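Local atomic coordinates of scarecrow-like protein 3 (Arabidopsis thaliana, PDB entry 6KPB), a protein that probably acts as a transcription factor in plant development, forming a homodimer that binds zinc-finger proteins such as JACKDAW (IDD10). Residues F140-I145 with D376-K381; S87-T92 with D388-E393; L258-F263 with S333-I338; G329-F334 with E420-R425. All coordinates share one frame; numbering follows the deposited sequence.

Interaction 1: F140-I145 with D376-K381; sequences FEMFPI and DCLETK
At the C-terminal end of helix 129-142, Met142 and Phe143 reach across to Cys377 and Leu378 on helix 360-381, joining the VHIID and PFYRE regions of the GRAS domain. Phe143 and Leu378 form the middle of the apolar cluster. The branched end of Leu378 meets the far corner of the phenyl ring, with CG of Leu378 3.7 Å from CZ of Phe143. Both methyls flank the same corner, CD1 of Leu378 lying 3.9 Å from CZ of Phe143. The side chains of Phe143 and Leu378 run at about a right angle, so the ring end butts against the isobutyl group. One residue earlier, CB of Cys377 comes within 4.2 Å of CE2 of Phe143, a small residue accommodating a large ring. Met142, next to Phe143 in the chain, bends its flexible thioether at the last torsion (chi3 75°), which brings CE to 3.8 Å from CD2 of Leu378. Phe143 is the first residue to leave helical geometry, yet its ring is buried, with Val392 and Tyr456 also packed on it. With an alanine here, Leu378 and Cys377 would probably face a gap, and Val392 and Tyr456 would lose a partner. Nearby, Asp376 hydrogen-bonds the bound peptide. The end of helix 129-142 and its following turn thus pack against helix 360-381 within the GRAS domain, beside helix 387-406, which supplies Val392.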
loop_
_atom_site.group_PDB
_atom_site.type_symbol
_atom_site.label_atom_id
_atom_site.label_comp_id
_atom_site.label_asym_id
_atom_site.label_seq_id
_atom_site.Cartn_x
_atom_site.Cartn_y
_atom_site.Cartn_z
ATOM N N PHE A 140 20.480 8.480 -5.324
ATOM C CA PHE A 140 21.874 8.848 -5.108
ATOM C C PHE A 140 22.808 8.125 -6.069
ATOM O O PHE A 140 23.832 8.685 -6.475
ATOM C CB PHE A 140 22.261 8.550 -3.658
ATOM C CG PHE A 140 23.717 8.755 -3.359
ATOM C CD1 PHE A 140 24.204 10.015 -3.050
ATOM C CD2 PHE A 140 24.599 7.687 -3.373
ATOM C CE1 PHE A 140 25.544 10.207 -2.770
ATOM C CE2 PHE A 140 25.941 7.873 -3.092
ATOM C CZ PHE A 140 26.413 9.134 -2.790
ATOM N N GLU A 141 22.479 6.888 -6.449
ATOM C CA GLU A 141 23.375 6.073 -7.262
ATOM C C GLU A 141 23.041 6.086 -8.747
ATOM O O GLU A 141 23.953 5.964 -9.571
ATOM C CB GLU A 141 23.376 4.625 -6.763
ATOM C CG GLU A 141 23.779 4.478 -5.305
ATOM C CD GLU A 141 24.574 3.215 -5.039
ATOM O OE1 GLU A 141 25.788 3.325 -4.766
ATOM O OE2 GLU A 141 23.991 2.112 -5.109
ATOM N N MET A 142 21.768 6.225 -9.116
ATOM C CA MET A 142 21.395 6.246 -10.524
ATOM C C MET A 142 21.494 7.632 -11.146
ATOM O O MET A 142 21.542 7.742 -12.377
ATOM C CB MET A 142 19.973 5.700 -10.703
ATOM C CG MET A 142 19.782 4.300 -10.136
ATOM S SD MET A 142 18.089 3.702 -10.268
ATOM C CE MET A 142 18.016 3.319 -12.016
ATOM N N PHE A 143 21.533 8.685 -10.332
ATOM C CA PHE A 143 21.684 10.050 -10.805
ATOM C C PHE A 143 22.903 10.699 -10.162
ATOM O O PHE A 143 23.262 10.366 -9.029
ATOM C CB PHE A 143 20.438 10.890 -10.493
ATOM C CG PHE A 143 19.210 10.452 -11.236
ATOM C CD1 PHE A 143 18.390 9.461 -10.724
ATOM C CD2 PHE A 143 18.873 11.033 -12.448
ATOM C CE1 PHE A 143 17.260 9.056 -11.406
ATOM C CE2 PHE A 143 17.745 10.631 -13.136
ATOM C CZ PHE A 143 16.936 9.642 -12.614
ATOM N N PRO A 144 23.566 11.616 -10.863
ATOM C CA PRO A 144 24.709 12.335 -10.285
ATOM C C PRO A 144 24.344 13.610 -9.538
ATOM O O PRO A 144 25.252 14.366 -9.180
ATOM C CB PRO A 144 25.536 12.672 -11.531
ATOM C CG PRO A 144 24.495 12.928 -12.573
ATOM C CD PRO A 144 23.347 11.983 -12.275
ATOM N N ILE A 145 23.054 13.859 -9.302
ATOM C CA ILE A 145 22.626 15.129 -8.721
ATOM C C ILE A 145 23.225 15.312 -7.334
ATOM O O ILE A 145 23.860 16.333 -7.040
ATOM C CB ILE A 145 21.090 15.207 -8.676
ATOM C CG1 ILE A 145 20.491 14.968 -10.066
ATOM C CG2 ILE A 145 20.650 16.538 -8.095
ATOM C CD1 ILE A 145 20.979 15.927 -11.123
ATOM N N ASP A 376 13.932 10.866 -19.329
ATOM C CA ASP A 376 14.730 10.555 -20.510
ATOM C C ASP A 376 16.077 9.955 -20.122
ATOM O O ASP A 376 16.569 9.043 -20.797
ATOM C CB ASP A 376 14.921 11.813 -21.359
ATOM C CG ASP A 376 15.194 11.501 -22.819
ATOM O OD1 ASP A 376 15.953 10.552 -23.103
ATOM O OD2 ASP A 376 14.647 12.213 -23.687
ATOM N N CYS A 377 16.687 10.452 -19.039
ATOM C CA CYS A 377 17.944 9.881 -18.562
ATOM C C CYS A 377 17.806 8.384 -18.323
ATOM O O CYS A 377 18.601 7.583 -18.827
ATOM C CB CYS A 377 18.393 10.573 -17.272
ATOM S SG CYS A 377 18.129 12.352 -17.196
ATOM N N LEU A 378 16.788 7.991 -17.554
ATOM C CA LEU A 378 16.598 6.581 -17.232
ATOM C C LEU A 378 16.370 5.750 -18.486
ATOM O O LEU A 378 16.821 4.602 -18.569
ATOM C CB LEU A 378 15.429 6.423 -16.262
ATOM C CG LEU A 378 15.671 6.997 -14.867
ATOM C CD1 LEU A 378 14.386 7.032 -14.060
ATOM C CD2 LEU A 378 16.731 6.182 -14.148
ATOM N N GLU A 379 15.678 6.316 -19.479
ATOM C CA GLU A 379 15.400 5.567 -20.701
ATOM C C GLU A 379 16.676 5.280 -21.481
ATOM O O GLU A 379 16.836 4.190 -22.040
ATOM C CB GLU A 379 14.398 6.332 -21.567
ATOM C CG GLU A 379 14.088 5.674 -22.905
ATOM C CD GLU A 379 13.420 4.317 -22.759
ATOM O OE1 GLU A 379 13.552 3.487 -23.682
ATOM O OE2 GLU A 379 12.763 4.080 -21.723
ATOM N N THR A 380 17.602 6.240 -21.523
ATOM C CA THR A 380 18.839 6.051 -22.270
ATOM C C THR A 380 19.878 5.234 -21.515
ATOM O O THR A 380 20.925 4.918 -22.092
ATOM C CB THR A 380 19.451 7.405 -22.644
ATOM O OG1 THR A 380 19.966 8.041 -21.467
ATOM C CG2 THR A 380 18.411 8.306 -23.287
ATOM N N LYS A 381 19.624 4.879 -20.257
ATOM C CA LYS A 381 20.667 4.282 -19.431
ATOM C C LYS A 381 20.243 2.966 -18.791
ATOM O O LYS A 381 21.070 2.066 -18.618
ATOM C CB LYS A 381 21.096 5.269 -18.343
ATOM C CG LYS A 381 21.665 6.575 -18.877
ATOM C CD LYS A 381 21.894 7.574 -17.751
ATOM C CE LYS A 381 22.422 8.898 -18.284
ATOM N NZ LYS A 381 23.782 8.763 -18.875
#

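Interaction 2: S87-T92 with D388-E393; sequences SPDGDT and DRIKVE
The closest approach is between Asp89 and Ile390. CD1 of Ile390 lies 3.5 Å from OD1 of Asp89, the methyl meeting one carboxylate oxygen. Ile390 can reach this far because its chain is extended beyond CG1 (chi2 -175°). Pro88 and Arg389 each bury more surface than Asp89; Pro88 also stiffens the loop, but its carbonyl O stays 4.4 Å from OE1 of Glu393, too far to bond.

The hydrogen bonds of the loop are largely local. OG of Ser87 accepts from N of Asp89 at 3.1 Å, an ST turn for which a small hydroxyl residue is well suited. Asp91 N-caps helix 92-109, OD1 accepting from N of Met93.

The ionic part lies within segment 388-393 of helix 387-406. NE of Arg389 donates to OE2 of Glu393, one turn on, at 2.8 Å and 162°. The acceptor lies in the guanidinium plane, whereas the donor sits above the carboxylate plane. Arg95 takes OE1 of Glu393 and also bonds O of Gly90.

Glu393 thus probably offsets the repulsion between Arg389 and Arg95, and cohesion probably rests on this network, which ties loop and helix 92-109 to helix 387-406; the direct contact is a small van der Waals one, methyl against carboxylate oxygen.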
loop_
_atom_site.group_PDB
_atom_site.type_symbol
_atom_site.label_atom_id
_atom_site.label_comp_id
_atom_site.label_asym_id
_atom_site.label_seq_id
_atom_site.Cartn_x
_atom_site.Cartn_y
_atom_site.Cartn_z
ATOM N N SER A 87 1.310 3.688 -19.701
ATOM C CA SER A 87 1.774 2.490 -19.014
ATOM C C SER A 87 3.052 2.796 -18.249
ATOM O O SER A 87 3.965 3.425 -18.797
ATOM C CB SER A 87 2.024 1.347 -19.999
ATOM O OG SER A 87 2.702 0.277 -19.362
ATOM N N PRO A 88 3.161 2.367 -16.988
ATOM C CA PRO A 88 4.422 2.559 -16.256
ATOM C C PRO A 88 5.552 1.695 -16.781
ATOM O O PRO A 88 6.715 1.955 -16.447
ATOM C CB PRO A 88 4.062 2.181 -14.810
ATOM C CG PRO A 88 2.561 2.108 -14.775
ATOM C CD PRO A 88 2.129 1.733 -16.153
ATOM N N ASP A 89 5.250 0.678 -17.589
ATOM C CA ASP A 89 6.267 -0.175 -18.182
ATOM C C ASP A 89 6.566 0.170 -19.635
ATOM O O ASP A 89 7.527 -0.366 -20.195
ATOM C CB ASP A 89 5.847 -1.650 -18.095
ATOM C CG ASP A 89 5.497 -2.078 -16.681
ATOM O OD1 ASP A 89 6.426 -2.291 -15.873
ATOM O OD2 ASP A 89 4.292 -2.203 -16.378
ATOM N N GLY A 90 5.777 1.047 -20.254
ATOM C CA GLY A 90 5.959 1.399 -21.648
ATOM C C GLY A 90 7.174 2.267 -21.895
ATOM O O GLY A 90 8.113 2.285 -21.093
ATOM N N ASP A 91 7.168 2.994 -23.010
ATOM C CA ASP A 91 8.272 3.884 -23.336
ATOM C C ASP A 91 8.188 5.130 -22.455
ATOM O O ASP A 91 7.347 5.232 -21.558
ATOM C CB ASP A 91 8.268 4.211 -24.829
ATOM C CG ASP A 91 7.202 5.222 -25.211
ATOM O OD1 ASP A 91 7.475 6.436 -25.113
ATOM O OD2 ASP A 91 6.094 4.807 -25.610
ATOM N N THR A 92 9.071 6.098 -22.711
ATOM C CA THR A 92 9.167 7.274 -21.849
ATOM C C THR A 92 7.841 8.022 -21.777
ATOM O O THR A 92 7.385 8.398 -20.690
ATOM C CB THR A 92 10.276 8.199 -22.350
ATOM O OG1 THR A 92 11.480 7.446 -22.520
ATOM C CG2 THR A 92 10.527 9.333 -21.361
ATOM N N ASP A 388 14.504 -1.029 -10.201
ATOM C CA ASP A 388 15.079 0.197 -9.650
ATOM C C ASP A 388 14.521 1.425 -10.358
ATOM O O ASP A 388 14.166 2.421 -9.716
ATOM C CB ASP A 388 16.604 0.169 -9.768
ATOM C CG ASP A 388 17.244 -0.862 -8.862
ATOM O OD1 ASP A 388 16.591 -1.279 -7.881
ATOM O OD2 ASP A 388 18.403 -1.246 -9.124
ATOM N N ARG A 389 14.442 1.368 -11.688
ATOM C CA ARG A 389 13.935 2.496 -12.461
ATOM C C ARG A 389 12.481 2.795 -12.119
ATOM O O ARG A 389 12.101 3.960 -11.951
ATOM C CB ARG A 389 14.094 2.205 -13.952
ATOM C CG ARG A 389 13.387 3.176 -14.874
ATOM C CD ARG A 389 13.698 2.842 -16.324
ATOM N NE ARG A 389 12.911 3.635 -17.262
ATOM C CZ ARG A 389 13.036 3.563 -18.583
ATOM N NH1 ARG A 389 12.277 4.319 -19.364
ATOM N NH2 ARG A 389 13.920 2.735 -19.123
ATOM N N ILE A 390 11.656 1.754 -11.993
ATOM C CA ILE A 390 10.240 1.960 -11.697
ATOM C C ILE A 390 10.064 2.555 -10.307
ATOM O O ILE A 390 9.234 3.451 -10.103
ATOM C CB ILE A 390 9.463 0.641 -11.855
ATOM C CG1 ILE A 390 9.590 0.115 -13.287
ATOM C CG2 ILE A 390 8.000 0.837 -11.486
ATOM C CD1 ILE A 390 8.750 -1.112 -13.560
ATOM N N LYS A 391 10.838 2.072 -9.328
ATOM C CA LYS A 391 10.758 2.623 -7.978
ATOM C C LYS A 391 11.053 4.118 -7.976
ATOM O O LYS A 391 10.318 4.908 -7.371
ATOM C CB LYS A 391 11.727 1.895 -7.046
ATOM C CG LYS A 391 11.263 0.530 -6.579
ATOM C CD LYS A 391 11.763 0.250 -5.168
ATOM C CE LYS A 391 11.925 -1.238 -4.917
ATOM N NZ LYS A 391 13.018 -1.810 -5.750
ATOM N N VAL A 392 12.131 4.524 -8.649
ATOM C CA VAL A 392 12.474 5.943 -8.718
ATOM C C VAL A 392 11.387 6.714 -9.455
ATOM O O VAL A 392 10.939 7.777 -9.006
ATOM C CB VAL A 392 13.850 6.129 -9.382
ATOM C CG1 VAL A 392 14.096 7.595 -9.705
ATOM C CG2 VAL A 392 14.950 5.586 -8.480
ATOM N N GLU A 393 10.934 6.180 -10.592
ATOM C CA GLU A 393 9.933 6.879 -11.391
ATOM C C GLU A 393 8.621 7.036 -10.632
ATOM O O GLU A 393 7.947 8.065 -10.754
ATOM C CB GLU A 393 9.713 6.143 -12.713
ATOM C CG GLU A 393 10.854 6.316 -13.706
ATOM C CD GLU A 393 10.746 5.381 -14.895
ATOM O OE1 GLU A 393 9.959 4.412 -14.824
ATOM O OE2 GLU A 393 11.450 5.612 -15.901
#

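Interaction 3: L258-F263 with S333-I338; sequences LQLHTF and SFLNAI
Aromatic stacking carries the contact between Phe263 and Phe334. The rings form an offset stack, their planes only 16° apart and their centroids 4.2 Å from each other. CZ of Phe263 sits over the middle of the Phe334 ring, 3.4 Å above its plane, whereas the Phe334 ring is displaced toward the rim of the Phe263 face. That displacement carries the CB of Phe334 over the Phe263 ring, a CH-pi contact of 4.1 Å to the centroid. Phe334 swings its ring trans to the backbone N (chi1 -170°), and this directs it from the helix toward the loop.

The loop of residues 258-263 leaves strand 251-257, and helix 330-340 leads into the parallel neighbour strand 345-351, so the two segments belong to a beta-alpha-beta crossover of the Rossmann-like core, the connection between them being long and for the most part not modelled.

Aliphatic side chains pack at the edge and on the far face of Phe334. CD1 of Leu260 approaches the edge of the Phe334 ring, 4.2 Å from its CD2. The same methyl lies 3.9 Å from CD2 of Leu335, and the two leucines cross at about a right angle. A branched leucine suits this niche because Leu260 presents both methyls to CD2 of Leu335 while its CD1 also reaches the Phe334 edge; Ile426 of helix 419-428 packs on both leucines. On the reverse face of the Phe334 ring, CG1 of Ile338 lies 4.2 Å above the plane. A serine in place of Phe334 would probably leave Phe263 without its stacking partner and open a gap between Leu260 and Ile338. Phe263 also packs on Leu236.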
loop_
_atom_site.group_PDB
_atom_site.type_symbol
_atom_site.label_atom_id
_atom_site.label_comp_id
_atom_site.label_asym_id
_atom_site.label_seq_id
_atom_site.Cartn_x
_atom_site.Cartn_y
_atom_site.Cartn_z
ATOM N N LEU A 258 17.181 20.450 -1.070
ATOM C CA LEU A 258 15.810 20.255 -1.551
ATOM C C LEU A 258 14.768 20.498 -0.462
ATOM O O LEU A 258 13.709 19.866 -0.455
ATOM C CB LEU A 258 15.622 18.856 -2.148
ATOM C CG LEU A 258 16.588 18.418 -3.249
ATOM C CD1 LEU A 258 16.151 17.083 -3.842
ATOM C CD2 LEU A 258 16.702 19.484 -4.329
ATOM N N GLN A 259 15.042 21.423 0.460
ATOM C CA GLN A 259 14.133 21.685 1.567
ATOM C C GLN A 259 13.541 23.085 1.580
ATOM O O GLN A 259 12.506 23.285 2.222
ATOM C CB GLN A 259 14.841 21.444 2.910
ATOM C CG GLN A 259 15.326 20.020 3.100
ATOM C CD GLN A 259 14.245 18.999 2.808
ATOM O OE1 GLN A 259 13.142 19.071 3.350
ATOM N NE2 GLN A 259 14.554 18.046 1.938
ATOM N N LEU A 260 14.153 24.050 0.894
ATOM C CA LEU A 260 13.697 25.433 1.009
ATOM C C LEU A 260 12.336 25.631 0.352
ATOM O O LEU A 260 11.487 26.353 0.886
ATOM C CB LEU A 260 14.732 26.377 0.403
ATOM C CG LEU A 260 14.954 27.679 1.171
ATOM C CD1 LEU A 260 15.312 27.374 2.618
ATOM C CD2 LEU A 260 16.042 28.513 0.514
ATOM N N HIS A 261 12.103 24.991 -0.799
ATOM C CA HIS A 261 10.831 25.161 -1.498
ATOM C C HIS A 261 9.649 24.649 -0.685
ATOM O O HIS A 261 8.505 25.004 -0.987
ATOM C CB HIS A 261 10.877 24.458 -2.859
ATOM C CG HIS A 261 11.010 22.969 -2.772
ATOM N ND1 HIS A 261 12.165 22.302 -3.126
ATOM C CD2 HIS A 261 10.131 22.015 -2.382
ATOM C CE1 HIS A 261 11.993 21.004 -2.951
ATOM N NE2 HIS A 261 10.767 20.804 -2.500
ATOM N N THR A 262 9.902 23.823 0.334
ATOM C CA THR A 262 8.829 23.336 1.195
ATOM C C THR A 262 8.076 24.488 1.854
ATOM O O THR A 262 6.852 24.429 2.018
ATOM C CB THR A 262 9.413 22.392 2.251
ATOM O OG1 THR A 262 9.668 21.113 1.658
ATOM C CG2 THR A 262 8.472 22.226 3.434
ATOM N N PHE A 263 8.787 25.556 2.214
ATOM C CA PHE A 263 8.188 26.649 2.968
ATOM C C PHE A 263 7.326 27.577 2.123
ATOM O O PHE A 263 6.701 28.485 2.681
ATOM C CB PHE A 263 9.282 27.462 3.663
ATOM C CG PHE A 263 10.004 26.711 4.742
ATOM C CD1 PHE A 263 11.107 25.931 4.443
ATOM C CD2 PHE A 263 9.577 26.785 6.058
ATOM C CE1 PHE A 263 11.773 25.238 5.435
ATOM C CE2 PHE A 263 10.239 26.095 7.055
ATOM C CZ PHE A 263 11.339 25.322 6.744
ATOM N N SER A 333 10.587 33.943 7.028
ATOM C CA SER A 333 10.816 33.745 8.456
ATOM C C SER A 333 11.883 32.687 8.704
ATOM O O SER A 333 12.709 32.829 9.613
ATOM C CB SER A 333 9.510 33.360 9.153
ATOM O OG SER A 333 9.312 31.956 9.123
ATOM N N PHE A 334 11.886 31.619 7.901
ATOM C CA PHE A 334 12.882 30.569 8.087
ATOM C C PHE A 334 14.274 31.055 7.700
ATOM O O PHE A 334 15.246 30.811 8.425
ATOM C CB PHE A 334 12.497 29.328 7.284
ATOM C CG PHE A 334 13.336 28.122 7.597
ATOM C CD1 PHE A 334 13.321 27.563 8.866
ATOM C CD2 PHE A 334 14.149 27.554 6.631
ATOM C CE1 PHE A 334 14.094 26.458 9.161
ATOM C CE2 PHE A 334 14.925 26.447 6.921
ATOM C CZ PHE A 334 14.897 25.899 8.187
ATOM N N LEU A 335 14.389 31.749 6.565
ATOM C CA LEU A 335 15.686 32.278 6.154
ATOM C C LEU A 335 16.194 33.319 7.142
ATOM O O LEU A 335 17.396 33.382 7.426
ATOM C CB LEU A 335 15.591 32.869 4.748
ATOM C CG LEU A 335 15.374 31.859 3.620
ATOM C CD1 LEU A 335 15.157 32.571 2.294
ATOM C CD2 LEU A 335 16.554 30.903 3.532
ATOM N N ASN A 336 15.294 34.148 7.676
ATOM C CA ASN A 336 15.698 35.102 8.706
ATOM C C ASN A 336 16.087 34.386 9.993
ATOM O O ASN A 336 17.021 34.807 10.685
ATOM C CB ASN A 336 14.575 36.106 8.967
ATOM C CG ASN A 336 14.849 36.982 10.175
ATOM O OD1 ASN A 336 15.581 37.969 10.089
ATOM N ND2 ASN A 336 14.260 36.623 11.311
ATOM N N ALA A 337 15.378 33.306 10.333
ATOM C CA ALA A 337 15.768 32.505 11.488
ATOM C C ALA A 337 17.150 31.899 11.288
ATOM O O ALA A 337 17.967 31.875 12.217
ATOM C CB ALA A 337 14.733 31.411 11.746
ATOM N N ILE A 338 17.432 31.405 10.079
ATOM C CA ILE A 338 18.775 30.927 9.769
ATOM C C ILE A 338 19.774 32.073 9.844
ATOM O O ILE A 338 20.881 31.918 10.372
ATOM C CB ILE A 338 18.801 30.247 8.388
ATOM C CG1 ILE A 338 17.897 29.013 8.383
ATOM C CG2 ILE A 338 20.226 29.874 8.002
ATOM C CD1 ILE A 338 18.250 27.997 9.443
#

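Interaction 4: G329-F334 with E420-R425; sequences GRTDSF and EKWSQR
With OG1 of Thr331 beside the backbone N (chi1 -64°), the methyl CG2 lies anti to that N; in Arg425, CG anti to the backbone N (chi1 -160°) and an extended chi2 (179°) carry CD to CG2 of Thr331, at 3.6 Å. The bend at chi3 only turns the guanidinium end. The two side chains cross at about a right angle, the methyl pressing on the aliphatic part of the arginine. A beta-branched threonine suits the spot, being short and presenting carbon to this side. The same CG2 of Thr331 also comes to the edge of the indole, 4.2 Å from CZ3 of Trp422, so one methyl is shared between an aromatic rim and an arginine shaft.

Asp332 contributes more loosely. Its OD1 lies near the guanidinium plane, but 4.4 Å from NH2 of Arg425, beyond a salt bridge; the attraction is probably mild. The arginine's firm ionic partner is Glu417, which pairs with NH1. Trp422 extends beyond this contact to Leu260.

The axes of the two helical pieces approach to 12.1 Å and cross at -53°, a wide separation bridged by the long side chains of Arg425 and Trp422. Such an oblique pair of helices, 330-340 and 419-428, joins the PFYRE and SAW regions within the alpha/beta part of the GRAS domain.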
loop_
_atom_site.group_PDB
_atom_site.type_symbol
_atom_site.label_atom_id
_atom_site.label_comp_id
_atom_site.label_asym_id
_atom_site.label_seq_id
_atom_site.Cartn_x
_atom_site.Cartn_y
_atom_site.Cartn_z
ATOM N N GLY A 329 5.648 33.945 2.947
ATOM C CA GLY A 329 6.137 34.582 4.153
ATOM C C GLY A 329 6.768 33.583 5.100
ATOM O O GLY A 329 7.571 33.953 5.961
ATOM N N ARG A 330 6.407 32.306 4.947
ATOM C CA ARG A 330 7.017 31.262 5.765
ATOM C C ARG A 330 8.485 31.073 5.406
ATOM O O ARG A 330 9.318 30.818 6.285
ATOM C CB ARG A 330 6.249 29.949 5.603
ATOM C CG ARG A 330 4.750 30.083 5.815
ATOM C CD ARG A 330 4.024 28.752 5.672
ATOM N NE ARG A 330 4.355 27.812 6.740
ATOM C CZ ARG A 330 4.937 26.632 6.548
ATOM N NH1 ARG A 330 5.248 26.233 5.321
ATOM N NH2 ARG A 330 5.200 25.845 7.582
ATOM N N THR A 331 8.822 31.197 4.119
ATOM C CA THR A 331 10.216 31.080 3.703
ATOM C C THR A 331 11.055 32.226 4.254
ATOM O O THR A 331 12.188 32.014 4.701
ATOM C CB THR A 331 10.308 31.039 2.177
ATOM O OG1 THR A 331 9.648 29.867 1.686
ATOM C CG2 THR A 331 11.761 31.018 1.731
ATOM N N ASP A 332 10.512 33.445 4.229
ATOM C CA ASP A 332 11.233 34.595 4.768
ATOM C C ASP A 332 11.569 34.390 6.239
ATOM O O ASP A 332 12.704 34.626 6.668
ATOM C CB ASP A 332 10.404 35.867 4.584
ATOM C CG ASP A 332 10.006 36.104 3.140
ATOM O OD1 ASP A 332 10.360 35.274 2.275
ATOM O OD2 ASP A 332 9.335 37.123 2.871
ATOM N N SER A 333 10.587 33.943 7.028
ATOM C CA SER A 333 10.816 33.745 8.456
ATOM C C SER A 333 11.883 32.687 8.704
ATOM O O SER A 333 12.709 32.829 9.613
ATOM C CB SER A 333 9.510 33.360 9.153
ATOM O OG SER A 333 9.312 31.956 9.123
ATOM N N PHE A 334 11.886 31.619 7.901
ATOM C CA PHE A 334 12.882 30.569 8.087
ATOM C C PHE A 334 14.274 31.055 7.700
ATOM O O PHE A 334 15.246 30.811 8.425
ATOM C CB PHE A 334 12.497 29.328 7.284
ATOM C CG PHE A 334 13.336 28.122 7.597
ATOM C CD1 PHE A 334 13.321 27.563 8.866
ATOM C CD2 PHE A 334 14.149 27.554 6.631
ATOM C CE1 PHE A 334 14.094 26.458 9.161
ATOM C CE2 PHE A 334 14.925 26.447 6.921
ATOM C CZ PHE A 334 14.897 25.899 8.187
ATOM N N GLU A 420 16.966 32.113 -10.164
ATOM C CA GLU A 420 16.908 33.570 -10.096
ATOM C C GLU A 420 15.949 34.038 -9.008
ATOM O O GLU A 420 16.215 35.030 -8.319
ATOM C CB GLU A 420 16.504 34.138 -11.456
ATOM C CG GLU A 420 16.156 35.615 -11.446
ATOM C CD GLU A 420 16.020 36.186 -12.842
ATOM O OE1 GLU A 420 16.748 35.723 -13.747
ATOM O OE2 GLU A 420 15.182 37.091 -13.039
ATOM N N LYS A 421 14.830 33.332 -8.834
ATOM C CA LYS A 421 13.901 33.682 -7.765
ATOM C C LYS A 421 14.502 33.401 -6.394
ATOM O O LYS A 421 14.331 34.196 -5.462
ATOM C CB LYS A 421 12.586 32.924 -7.937
ATOM C CG LYS A 421 11.611 33.586 -8.895
ATOM C CD LYS A 421 10.175 33.293 -8.491
ATOM C CE LYS A 421 9.201 34.221 -9.199
ATOM N NZ LYS A 421 7.835 34.151 -8.605
ATOM N N TRP A 422 15.208 32.277 -6.252
ATOM C CA TRP A 422 15.813 31.944 -4.966
ATOM C C TRP A 422 16.889 32.949 -4.579
ATOM O O TRP A 422 17.010 33.314 -3.403
ATOM C CB TRP A 422 16.390 30.530 -5.002
ATOM C CG TRP A 422 15.345 29.467 -4.959
ATOM C CD1 TRP A 422 15.037 28.577 -5.947
ATOM C CD2 TRP A 422 14.454 29.188 -3.874
ATOM N NE1 TRP A 422 14.013 27.756 -5.540
ATOM C CE2 TRP A 422 13.638 28.111 -4.270
ATOM C CE3 TRP A 422 14.271 29.743 -2.603
ATOM C CZ2 TRP A 422 12.654 27.579 -3.443
ATOM C CZ3 TRP A 422 13.294 29.213 -1.783
ATOM C CH2 TRP A 422 12.497 28.143 -2.205
ATOM N N SER A 423 17.676 33.412 -5.553
ATOM C CA SER A 423 18.741 34.364 -5.257
ATOM C C SER A 423 18.176 35.652 -4.671
ATOM O O SER A 423 18.639 36.125 -3.628
ATOM C CB SER A 423 19.555 34.654 -6.517
ATOM O OG SER A 423 20.238 33.492 -6.954
ATOM N N GLN A 424 17.169 36.233 -5.330
ATOM C CA GLN A 424 16.518 37.423 -4.790
ATOM C C GLN A 424 15.959 37.154 -3.400
ATOM O O GLN A 424 16.150 37.950 -2.474
ATOM C CB GLN A 424 15.399 37.886 -5.724
ATOM C CG GLN A 424 15.840 38.275 -7.121
ATOM C CD GLN A 424 14.710 38.894 -7.920
ATOM O OE1 GLN A 424 13.784 39.479 -7.356
ATOM N NE2 GLN A 424 14.774 38.761 -9.239
ATOM N N ARG A 425 15.266 36.026 -3.240
ATOM C CA ARG A 425 14.642 35.696 -1.963
ATOM C C ARG A 425 15.687 35.553 -0.862
ATOM O O ARG A 425 15.522 36.088 0.240
ATOM C CB ARG A 425 13.829 34.408 -2.112
ATOM C CG ARG A 425 12.769 34.205 -1.050
ATOM C CD ARG A 425 12.005 32.911 -1.284
ATOM N NE ARG A 425 11.351 32.871 -2.589
ATOM C CZ ARG A 425 10.168 33.418 -2.849
ATOM N NH1 ARG A 425 9.645 33.328 -4.065
ATOM N NH2 ARG A 425 9.507 34.059 -1.893
#

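The four contacts form two pairs on opposite sides of the chain's centre. Interactions 1 and 2 have centres about 12 Å apart and use successive helices, 360-381 and 387-406; CD1 of Leu378 lies 3.6 Å from CG of Glu393. This is the pair next to the bound peptide, which touches Asp376 of interaction 1 and Thr92 of interaction 2; Pro88 also packs on Ala121 of the second subunit. Interactions 3 and 4 share helix 330-340, with centres about 7 Å apart, and CH2 of Trp422 lies 3.5 Å from N of His261. No other protein chain touches them. Centres of interactions 2 and 4 are about 34 Å apart.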